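Local coordinates for protein 2-dehydropantoate 2-reductase (Enterococcus faecium, PDB 3WFI) that interconverts D-mandelate and its 2-keto acid with NAD(H), as a member of the ketopantoate reductase family, at residues 27-32 with 58-63; 33-38 with 131-136; 68-73 with 93-98. One frame throughout, in Å; residues are numbered along the deposited sequence.

In the fold
All three contacts lie in the N-terminal Rossmann-type domain, and strand 25-30 and helix 33-42, consecutive in the chain, carry interactions 1 and 2. Interaction 1 adds outermost strand 59-61 to the eight-stranded sheet; interaction 2, about 11 Å from it centre to centre, ties helix 33-42 to strand 132-135 of the smaller sheet. The two meet at Asp30, which binds NAD(+) and touches His35 and Val36, and at Trp32, which touches Pro136. Interaction 3, about 15 Å from interaction 1 centre to centre, lies where strand 71-76 enters the large sheet; Leu27 and Ile29 pack on its Leu93. In sequence the segments of interactions 1 and 2 alternate; interaction 3 follows interaction 1, nested inside interaction 2.

Interaction 1 of 3, residues 27-32 with 58-63; sequences LLIDGW and PIVLQS
The last of the four backbone bonds between 27-32 and 58-63 is bent: Gln62 N reaches Asp30 O at 3.1 Å with an N-H...O angle of only 135°, approaching from above the carbonyl plane. The other three, Leu28 N to Pro58 O, Val60 N to Leu28 O and Asp30 N to Val60 O, are straighter and hold 27-30 parallel to 59-61. The methyl CD2 of Leu61 also lies 3.4 Å from Asp30 O. This is the outer edge of a Rossmann sheet, where the second strand ends in the acidic residue that binds NAD(+), here Asp30. Its OD2 takes the N-H of Trp32 at 2.8 Å, closing an Asx turn, while OD1 accepts from the N-H of Ala8 in the glycine-rich loop. On one face Ile59 CG1 lies against Leu28 CB. On the other, Leu27 CD1 touches Val60 CG2 at 3.9 Å and Pro58 CB. With chi1 of -53° Ile29 sends CG1 alongside Val60 and leaves CG2 pointing to Gln62, 3.6 Å from its CB and crossing that chain at about a right angle. Gln62 extends past CG, and its NE2 is bonded to Asp89 in helix 80-90.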
loop_
_atom_site.group_PDB
_atom_site.type_symbol
_atom_site.label_atom_id
_atom_site.label_comp_id
_atom_site.label_asym_id
_atom_site.label_seq_id
_atom_site.Cartn_x
_atom_site.Cartn_y
_atom_site.Cartn_z
ATOM N N LEU B 27 12.079 28.012 -32.764
ATOM C CA LEU B 27 10.766 27.498 -33.127
ATOM C C LEU B 27 10.001 27.164 -31.849
ATOM O O LEU B 27 10.469 26.375 -31.017
ATOM C CB LEU B 27 10.903 26.238 -33.995
ATOM C CG LEU B 27 9.605 25.509 -34.357
ATOM C CD1 LEU B 27 8.753 26.331 -35.317
ATOM C CD2 LEU B 27 9.912 24.132 -34.939
ATOM N N LEU B 28 8.830 27.779 -31.694
ATOM C CA LEU B 28 7.936 27.457 -30.595
ATOM C C LEU B 28 7.039 26.295 -31.017
ATOM O O LEU B 28 6.594 26.219 -32.154
ATOM C CB LEU B 28 7.077 28.656 -30.215
ATOM C CG LEU B 28 7.827 29.932 -29.791
ATOM C CD1 LEU B 28 6.831 31.016 -29.438
ATOM C CD2 LEU B 28 8.778 29.695 -28.621
ATOM N N ILE B 29 6.803 25.378 -30.092
ATOM C CA ILE B 29 5.920 24.238 -30.331
ATOM C C ILE B 29 4.958 24.132 -29.157
ATOM O O ILE B 29 5.378 24.108 -28.002
ATOM C CB ILE B 29 6.707 22.919 -30.477
ATOM C CG1 ILE B 29 7.795 23.061 -31.533
ATOM C CG2 ILE B 29 5.770 21.773 -30.869
ATOM C CD1 ILE B 29 8.840 21.964 -31.498
ATOM N N ASP B 30 3.664 24.091 -29.459
ATOM C CA ASP B 30 2.638 24.091 -28.417
ATOM C C ASP B 30 1.369 23.366 -28.869
ATOM O O ASP B 30 1.085 23.272 -30.070
ATOM C CB ASP B 30 2.302 25.519 -28.026
ATOM C CG ASP B 30 1.674 25.608 -26.653
ATOM O OD1 ASP B 30 2.424 25.636 -25.658
ATOM O OD2 ASP B 30 0.429 25.659 -26.575
ATOM N N GLY B 31 0.610 22.863 -27.900
ATOM C CA GLY B 31 -0.628 22.143 -28.174
ATOM C C GLY B 31 -1.886 22.979 -28.080
ATOM O O GLY B 31 -2.959 22.511 -28.458
ATOM N N TRP B 32 -1.772 24.206 -27.580
ATOM C CA TRP B 32 -2.933 25.077 -27.413
ATOM C C TRP B 32 -3.201 25.843 -28.718
ATOM O O TRP B 32 -2.528 26.825 -29.024
ATOM C CB TRP B 32 -2.728 26.023 -26.215
ATOM C CG TRP B 32 -3.869 26.958 -25.937
ATOM C CD1 TRP B 32 -5.167 26.821 -26.353
ATOM C CD2 TRP B 32 -3.824 28.168 -25.156
ATOM N NE1 TRP B 32 -5.920 27.880 -25.902
ATOM C CE2 TRP B 32 -5.123 28.721 -25.167
ATOM C CE3 TRP B 32 -2.808 28.845 -24.460
ATOM C CZ2 TRP B 32 -5.437 29.914 -24.504
ATOM C CZ3 TRP B 32 -3.121 30.036 -23.809
ATOM C CH2 TRP B 32 -4.428 30.553 -23.830
ATOM N N PRO B 58 8.575 31.854 -35.177
ATOM C CA PRO B 58 7.985 30.678 -35.789
ATOM C C PRO B 58 7.291 29.800 -34.730
ATOM O O PRO B 58 7.825 29.589 -33.653
ATOM C CB PRO B 58 9.193 29.950 -36.384
ATOM C CG PRO B 58 10.220 30.997 -36.587
ATOM C CD PRO B 58 9.995 32.026 -35.533
ATOM N N ILE B 59 6.091 29.335 -35.024
ATOM C CA ILE B 59 5.380 28.463 -34.093
ATOM C C ILE B 59 4.573 27.450 -34.868
ATOM O O ILE B 59 3.969 27.773 -35.906
ATOM C CB ILE B 59 4.470 29.257 -33.122
ATOM C CG1 ILE B 59 3.820 28.320 -32.101
ATOM C CG2 ILE B 59 3.399 30.025 -33.885
ATOM C CD1 ILE B 59 3.316 29.016 -30.850
ATOM N N VAL B 60 4.566 26.222 -34.357
ATOM C CA VAL B 60 3.762 25.160 -34.937
ATOM C C VAL B 60 2.993 24.417 -33.847
ATOM O O VAL B 60 3.481 24.258 -32.718
ATOM C CB VAL B 60 4.625 24.162 -35.731
ATOM C CG1 VAL B 60 5.022 24.767 -37.067
ATOM C CG2 VAL B 60 5.867 23.765 -34.952
ATOM N N LEU B 61 1.781 23.995 -34.190
ATOM C CA LEU B 61 1.068 22.986 -33.407
ATOM C C LEU B 61 1.957 21.760 -33.305
ATOM O O LEU B 61 2.588 21.367 -34.278
ATOM C CB LEU B 61 -0.260 22.565 -34.076
ATOM C CG LEU B 61 -1.598 22.844 -33.374
ATOM C CD1 LEU B 61 -2.718 22.190 -34.171
ATOM C CD2 LEU B 61 -1.596 22.349 -31.934
ATOM N N GLN B 62 1.976 21.132 -32.143
ATOM C CA GLN B 62 2.918 20.037 -31.908
ATOM C C GLN B 62 2.804 18.844 -32.863
ATOM O O GLN B 62 3.797 18.198 -33.181
ATOM C CB GLN B 62 2.891 19.610 -30.439
ATOM C CG GLN B 62 1.956 18.487 -30.079
ATOM C CD GLN B 62 2.006 18.171 -28.595
ATOM O OE1 GLN B 62 1.907 19.062 -27.763
ATOM N NE2 GLN B 62 2.179 16.896 -28.258
ATOM N N SER B 63 1.597 18.618 -33.359
ATOM C CA SER B 63 1.322 17.568 -34.329
ATOM C C SER B 63 1.580 17.969 -35.783
ATOM O O SER B 63 1.312 17.179 -36.690
ATOM C CB SER B 63 -0.138 17.137 -34.188
ATOM O OG SER B 63 -1.002 18.240 -34.384
#

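Interaction 2 of 3, residues 33-38 with 131-136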
loop_
_atom_site.group_PDB
_atom_site.type_symbol
_atom_site.label_atom_id
_atom_site.label_comp_id
_atom_site.label_asym_id
_atom_site.label_seq_id
_atom_site.Cartn_x
_atom_site.Cartn_y
_atom_site.Cartn_z
ATOM N N ALA B 33 -4.210 25.389 -29.463
ATOM C CA ALA B 33 -4.511 25.893 -30.810
ATOM C C ALA B 33 -4.695 27.404 -30.894
ATOM O O ALA B 33 -4.216 28.030 -31.836
ATOM C CB ALA B 33 -5.742 25.194 -31.376
ATOM N N GLU B 34 -5.388 27.989 -29.922
ATOM C CA GLU B 34 -5.633 29.435 -29.926
ATOM C C GLU B 34 -4.331 30.203 -29.680
ATOM O O GLU B 34 -4.148 31.314 -30.185
ATOM C CB GLU B 34 -6.634 29.828 -28.843
ATOM C CG GLU B 34 -7.946 29.055 -28.796
ATOM C CD GLU B 34 -8.754 29.388 -27.548
ATOM O OE1 GLU B 34 -8.566 30.503 -26.991
ATOM O OE2 GLU B 34 -9.569 28.534 -27.121
ATOM N N HIS B 35 -3.458 29.610 -28.865
ATOM C CA HIS B 35 -2.123 30.158 -28.568
ATOM C C HIS B 35 -1.274 30.194 -29.832
ATOM O O HIS B 35 -0.683 31.215 -30.166
ATOM C CB HIS B 35 -1.436 29.276 -27.523
ATOM C CG HIS B 35 -0.213 29.880 -26.900
ATOM N ND1 HIS B 35 -0.156 31.188 -26.477
ATOM C CD2 HIS B 35 0.984 29.336 -26.584
ATOM C CE1 HIS B 35 1.029 31.434 -25.946
ATOM N NE2 HIS B 35 1.740 30.324 -26.000
ATOM N N VAL B 36 -1.251 29.061 -30.532
ATOM C CA VAL B 36 -0.492 28.910 -31.764
ATOM C C VAL B 36 -0.983 29.909 -32.819
ATOM O O VAL B 36 -0.182 30.612 -33.435
ATOM C CB VAL B 36 -0.581 27.460 -32.300
ATOM C CG1 VAL B 36 0.058 27.341 -33.680
ATOM C CG2 VAL B 36 0.083 26.490 -31.328
ATOM N N GLN B 37 -2.298 29.970 -33.010
ATOM C CA GLN B 37 -2.897 30.825 -34.033
ATOM C C GLN B 37 -2.660 32.309 -33.749
ATOM O O GLN B 37 -2.365 33.081 -34.663
ATOM C CB GLN B 37 -4.403 30.531 -34.142
ATOM C CG GLN B 37 -5.100 31.208 -35.309
ATOM C CD GLN B 37 -4.559 30.754 -36.640
ATOM O OE1 GLN B 37 -4.543 29.560 -36.941
ATOM N NE2 GLN B 37 -4.103 31.701 -37.443
ATOM N N GLN B 38 -2.781 32.711 -32.485
ATOM C CA GLN B 38 -2.557 34.118 -32.115
ATOM C C GLN B 38 -1.122 34.542 -32.411
ATOM O O GLN B 38 -0.896 35.599 -32.994
ATOM C CB GLN B 38 -2.946 34.408 -30.653
ATOM C CG GLN B 38 -4.419 34.738 -30.484
ATOM C CD GLN B 38 -4.879 35.860 -31.376
ATOM O OE1 GLN B 38 -4.400 36.993 -31.263
ATOM N NE2 GLN B 38 -5.830 35.568 -32.250
ATOM N N ALA B 131 7.390 33.876 -15.065
ATOM C CA ALA B 131 6.721 34.273 -16.304
ATOM C C ALA B 131 5.226 34.050 -16.165
ATOM O O ALA B 131 4.806 33.077 -15.555
ATOM C CB ALA B 131 7.254 33.462 -17.486
ATOM N N GLY B 132 4.428 34.937 -16.754
ATOM C CA GLY B 132 2.974 34.813 -16.690
ATOM C C GLY B 132 2.335 34.785 -18.056
ATOM O O GLY B 132 2.686 35.592 -18.914
ATOM N N LEU B 133 1.387 33.864 -18.250
ATOM C CA LEU B 133 0.609 33.783 -19.484
ATOM C C LEU B 133 -0.735 34.507 -19.307
ATOM O O LEU B 133 -1.648 33.989 -18.672
ATOM C CB LEU B 133 0.399 32.317 -19.869
ATOM C CG LEU B 133 -0.097 31.976 -21.278
ATOM C CD1 LEU B 133 0.725 32.669 -22.350
ATOM C CD2 LEU B 133 -0.069 30.468 -21.488
ATOM N N GLU B 134 -0.842 35.709 -19.874
ATOM C CA GLU B 134 -2.035 36.552 -19.725
ATOM C C GLU B 134 -3.180 36.053 -20.592
ATOM O O GLU B 134 -4.340 36.043 -20.167
ATOM C CB GLU B 134 -1.715 38.005 -20.096
ATOM C CG GLU B 134 -0.632 38.650 -19.238
ATOM C CD GLU B 134 -1.157 39.146 -17.901
ATOM O OE1 GLU B 134 -1.928 40.129 -17.905
ATOM O OE2 GLU B 134 -0.800 38.565 -16.852
ATOM N N GLY B 135 -2.852 35.662 -21.818
ATOM C CA GLY B 135 -3.837 35.131 -22.753
ATOM C C GLY B 135 -3.129 34.480 -23.923
ATOM O O GLY B 135 -1.903 34.398 -23.923
ATOM N N PRO B 136 -3.892 33.999 -24.920
ATOM C CA PRO B 136 -3.258 33.425 -26.105
ATOM C C PRO B 136 -2.308 34.419 -26.771
ATOM O O PRO B 136 -2.732 35.489 -27.193
ATOM C CB PRO B 136 -4.440 33.083 -27.031
ATOM C CG PRO B 136 -5.665 33.669 -26.406
ATOM C CD PRO B 136 -5.360 33.871 -24.951
#
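Pro136 sits against one side of helix 33-38, its CB 3.6 Å from Glu34 O and 3.8 Å from Gln38 CG, one helical turn further on. The Gln38 side chain, bent at chi2, runs beside the proline and points the same way, and its CB also comes within 3.6 Å of Pro136 O. His35 makes the remaining contacts, with Pro136 and Leu133. Its ring presents an edge to the backbone of Pro136, with ND1 3.8 Å from Pro136 CA and the carbonyl carbon of Pro136 lying in the ring plane. Further round the same ring, CE1 meets Leu133 CD1 at 3.8 Å, the two side chains crossing at a slant. No hydrogen bond joins the two segments themselves.

What sets the ring is found one shell out. With CG anti to the backbone N, chi1 -167°, the imidazole swings off the helix towards 131-136, and both nitrogens are then gripped: ND1 pairs with the N-H of Gly137, just past Pro136, and NE2 with the carbonyl of Ala8 in the glycine-rich loop. These two bonds fix the ring's rotation and tie together three pieces of chain. The Trp32 ring meets the same histidine ring, their planes only about 15° apart, and also touches Leu133 and Pro136, while Leu133 rests on Ala10 at the start of helix 10-21. On the strand side, Glu134 and Gly135 both face Gln138, a classic beta bulge just before Pro136. Ala8 lies within the GxGxxG-type turn, and Ala10, Asp30 and Ala131 bind NAD(+); the histidine thus links the start of helix 33-42 to the dinucleotide-binding loop of a Rossmann fold.

Interaction 3 of 3, residues 68-73 with 93-98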
loop_
_atom_site.group_PDB
_atom_site.type_symbol
_atom_site.label_atom_id
_atom_site.label_comp_id
_atom_site.label_asym_id
_atom_site.label_seq_id
_atom_site.Cartn_x
_atom_site.Cartn_y
_atom_site.Cartn_z
ATOM N N GLU B 68 9.275 21.845 -40.792
ATOM C CA GLU B 68 10.311 22.633 -40.115
ATOM C C GLU B 68 11.720 22.027 -40.181
ATOM O O GLU B 68 11.887 20.810 -40.241
ATOM C CB GLU B 68 9.937 22.872 -38.644
ATOM C CG GLU B 68 8.498 23.281 -38.373
ATOM C CD GLU B 68 8.065 24.513 -39.146
ATOM O OE1 GLU B 68 8.815 25.512 -39.159
ATOM O OE2 GLU B 68 6.969 24.482 -39.745
ATOM N N ASP B 69 12.727 22.894 -40.125
ATOM C CA ASP B 69 14.127 22.464 -40.054
ATOM C C ASP B 69 14.416 21.693 -38.777
ATOM O O ASP B 69 13.876 21.989 -37.705
ATOM C CB ASP B 69 15.094 23.657 -40.042
ATOM C CG ASP B 69 15.081 24.455 -41.312
ATOM O OD1 ASP B 69 14.581 23.977 -42.350
ATOM O OD2 ASP B 69 15.599 25.585 -41.261
ATOM N N GLN B 70 15.320 20.733 -38.884
ATOM C CA GLN B 70 15.824 20.045 -37.716
ATOM C C GLN B 70 16.586 21.030 -36.834
ATOM O O GLN B 70 17.071 22.066 -37.305
ATOM C CB GLN B 70 16.680 18.857 -38.146
ATOM C CG GLN B 70 15.859 17.759 -38.816
ATOM C CD GLN B 70 16.678 16.514 -39.095
ATOM O OE1 GLN B 70 17.759 16.592 -39.672
ATOM N NE2 GLN B 70 16.151 15.357 -38.722
ATOM N N VAL B 71 16.670 20.731 -35.541
ATOM C CA VAL B 71 17.231 21.682 -34.580
ATOM C C VAL B 71 18.449 21.133 -33.870
ATOM O O VAL B 71 18.635 19.916 -33.784
ATOM C CB VAL B 71 16.196 22.118 -33.504
ATOM C CG1 VAL B 71 15.029 22.820 -34.161
ATOM C CG2 VAL B 71 15.715 20.937 -32.670
ATOM N N ASP B 72 19.255 22.051 -33.346
ATOM C CA ASP B 72 20.448 21.727 -32.570
ATOM C C ASP B 72 20.090 21.473 -31.106
ATOM O O ASP B 72 20.766 20.720 -30.409
ATOM C CB ASP B 72 21.461 22.888 -32.628
ATOM C CG ASP B 72 21.839 23.276 -34.050
ATOM O OD1 ASP B 72 22.239 22.381 -34.830
ATOM O OD2 ASP B 72 21.740 24.471 -34.379
ATOM N N LEU B 73 19.025 22.112 -30.641
ATOM C CA LEU B 73 18.667 22.042 -29.235
ATOM C C LEU B 73 17.164 22.070 -29.058
ATOM O O LEU B 73 16.472 22.880 -29.672
ATOM C CB LEU B 73 19.297 23.210 -28.480
ATOM C CG LEU B 73 18.908 23.416 -27.008
ATOM C CD1 LEU B 73 19.462 22.313 -26.120
ATOM C CD2 LEU B 73 19.427 24.770 -26.548
ATOM N N LEU B 93 12.359 16.552 -35.888
ATOM C CA LEU B 93 13.294 17.676 -35.760
ATOM C C LEU B 93 14.627 17.252 -35.167
ATOM O O LEU B 93 15.545 18.063 -35.072
ATOM C CB LEU B 93 12.712 18.774 -34.876
ATOM C CG LEU B 93 11.302 19.203 -35.325
ATOM C CD1 LEU B 93 10.756 20.335 -34.470
ATOM C CD2 LEU B 93 11.269 19.572 -36.799
ATOM N N ILE B 94 14.701 16.000 -34.730
ATOM C CA ILE B 94 15.873 15.486 -34.054
ATOM C C ILE B 94 16.879 14.943 -35.073
ATOM O O ILE B 94 16.587 14.014 -35.815
ATOM C CB ILE B 94 15.492 14.372 -33.055
ATOM C CG1 ILE B 94 14.519 14.926 -32.006
ATOM C CG2 ILE B 94 16.732 13.779 -32.391
ATOM C CD1 ILE B 94 13.979 13.886 -31.046
ATOM N N LYS B 95 18.061 15.549 -35.104
ATOM C CA LYS B 95 19.181 15.014 -35.866
ATOM C C LYS B 95 20.134 14.320 -34.903
ATOM O O LYS B 95 19.897 14.299 -33.691
ATOM C CB LYS B 95 19.867 16.096 -36.705
ATOM C CG LYS B 95 20.220 17.382 -35.989
ATOM C CD LYS B 95 20.783 18.412 -36.939
ATOM C CE LYS B 95 21.325 19.609 -36.180
ATOM N NZ LYS B 95 21.590 20.761 -37.087
ATOM N N LYS B 96 21.196 13.728 -35.442
ATOM C CA LYS B 96 22.083 12.882 -34.657
ATOM C C LYS B 96 22.656 13.616 -33.442
ATOM O O LYS B 96 22.742 13.042 -32.364
ATOM C CB LYS B 96 23.215 12.346 -35.548
ATOM C CG LYS B 96 24.080 11.283 -34.889
ATOM C CD LYS B 96 24.986 10.571 -35.890
ATOM C CE LYS B 96 25.932 11.528 -36.614
ATOM N NZ LYS B 96 26.777 12.334 -35.680
ATOM N N ASP B 97 23.028 14.879 -33.626
ATOM C CA ASP B 97 23.691 15.671 -32.589
ATOM C C ASP B 97 22.764 16.606 -31.799
ATOM O O ASP B 97 23.243 17.470 -31.067
ATOM C CB ASP B 97 24.798 16.518 -33.235
ATOM C CG ASP B 97 25.928 15.667 -33.787
ATOM O OD1 ASP B 97 25.989 14.468 -33.432
ATOM O OD2 ASP B 97 26.757 16.197 -34.560
ATOM N N THR B 98 21.453 16.438 -31.952
ATOM C CA THR B 98 20.505 17.297 -31.254
ATOM C C THR B 98 20.605 17.068 -29.754
ATOM O O THR B 98 20.582 15.922 -29.281
ATOM C CB THR B 98 19.064 17.048 -31.710
ATOM O OG1 THR B 98 18.925 17.448 -33.079
ATOM C CG2 THR B 98 18.077 17.833 -30.845
#
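The two chains are joined by one backbone bond, Val71 N to Leu93 O at 2.9 Å, and both then turn corners, the second through a type I turn from Lys95 to Thr98. Thr98 supplies the next link: OG1 donates to Val71 O over 2.6 Å, nearly along the C=O axis. Thr98 OG1 in turn accepts from Lys95 N at 2.9 Å, so a single hydroxyl stitches the turn to the other chain. Beyond it Lys95 starts from the position between its backbone N and carbonyl carbon, chi1 49°, and then runs fully extended past Val71 O to bring NZ to Asp72 OD1 at 2.9 Å. In this salt bridge NZ meets the carboxylate on the syn side of OD1, 33° out of its plane, and OD2 is taken by the backbone N of Lys2. Here strand 71-76 enters the parallel part of the Rossmann sheet between strands 2-6 and 98-102, and helix 80-90 provides the right-handed crossover from 71-76 to 98-102. Leu93, in the short 3-10 turn after that helix, places CD2 3.7 Å from the carbonyl oxygens of both Glu68 and Asp69, and also packs on Leu27 and Ile29. Gln70 stretches over the chain at 93-95, its OE1 3.7 Å from Lys95 CB, while its NE2 bonds to the carbonyl of Ser92.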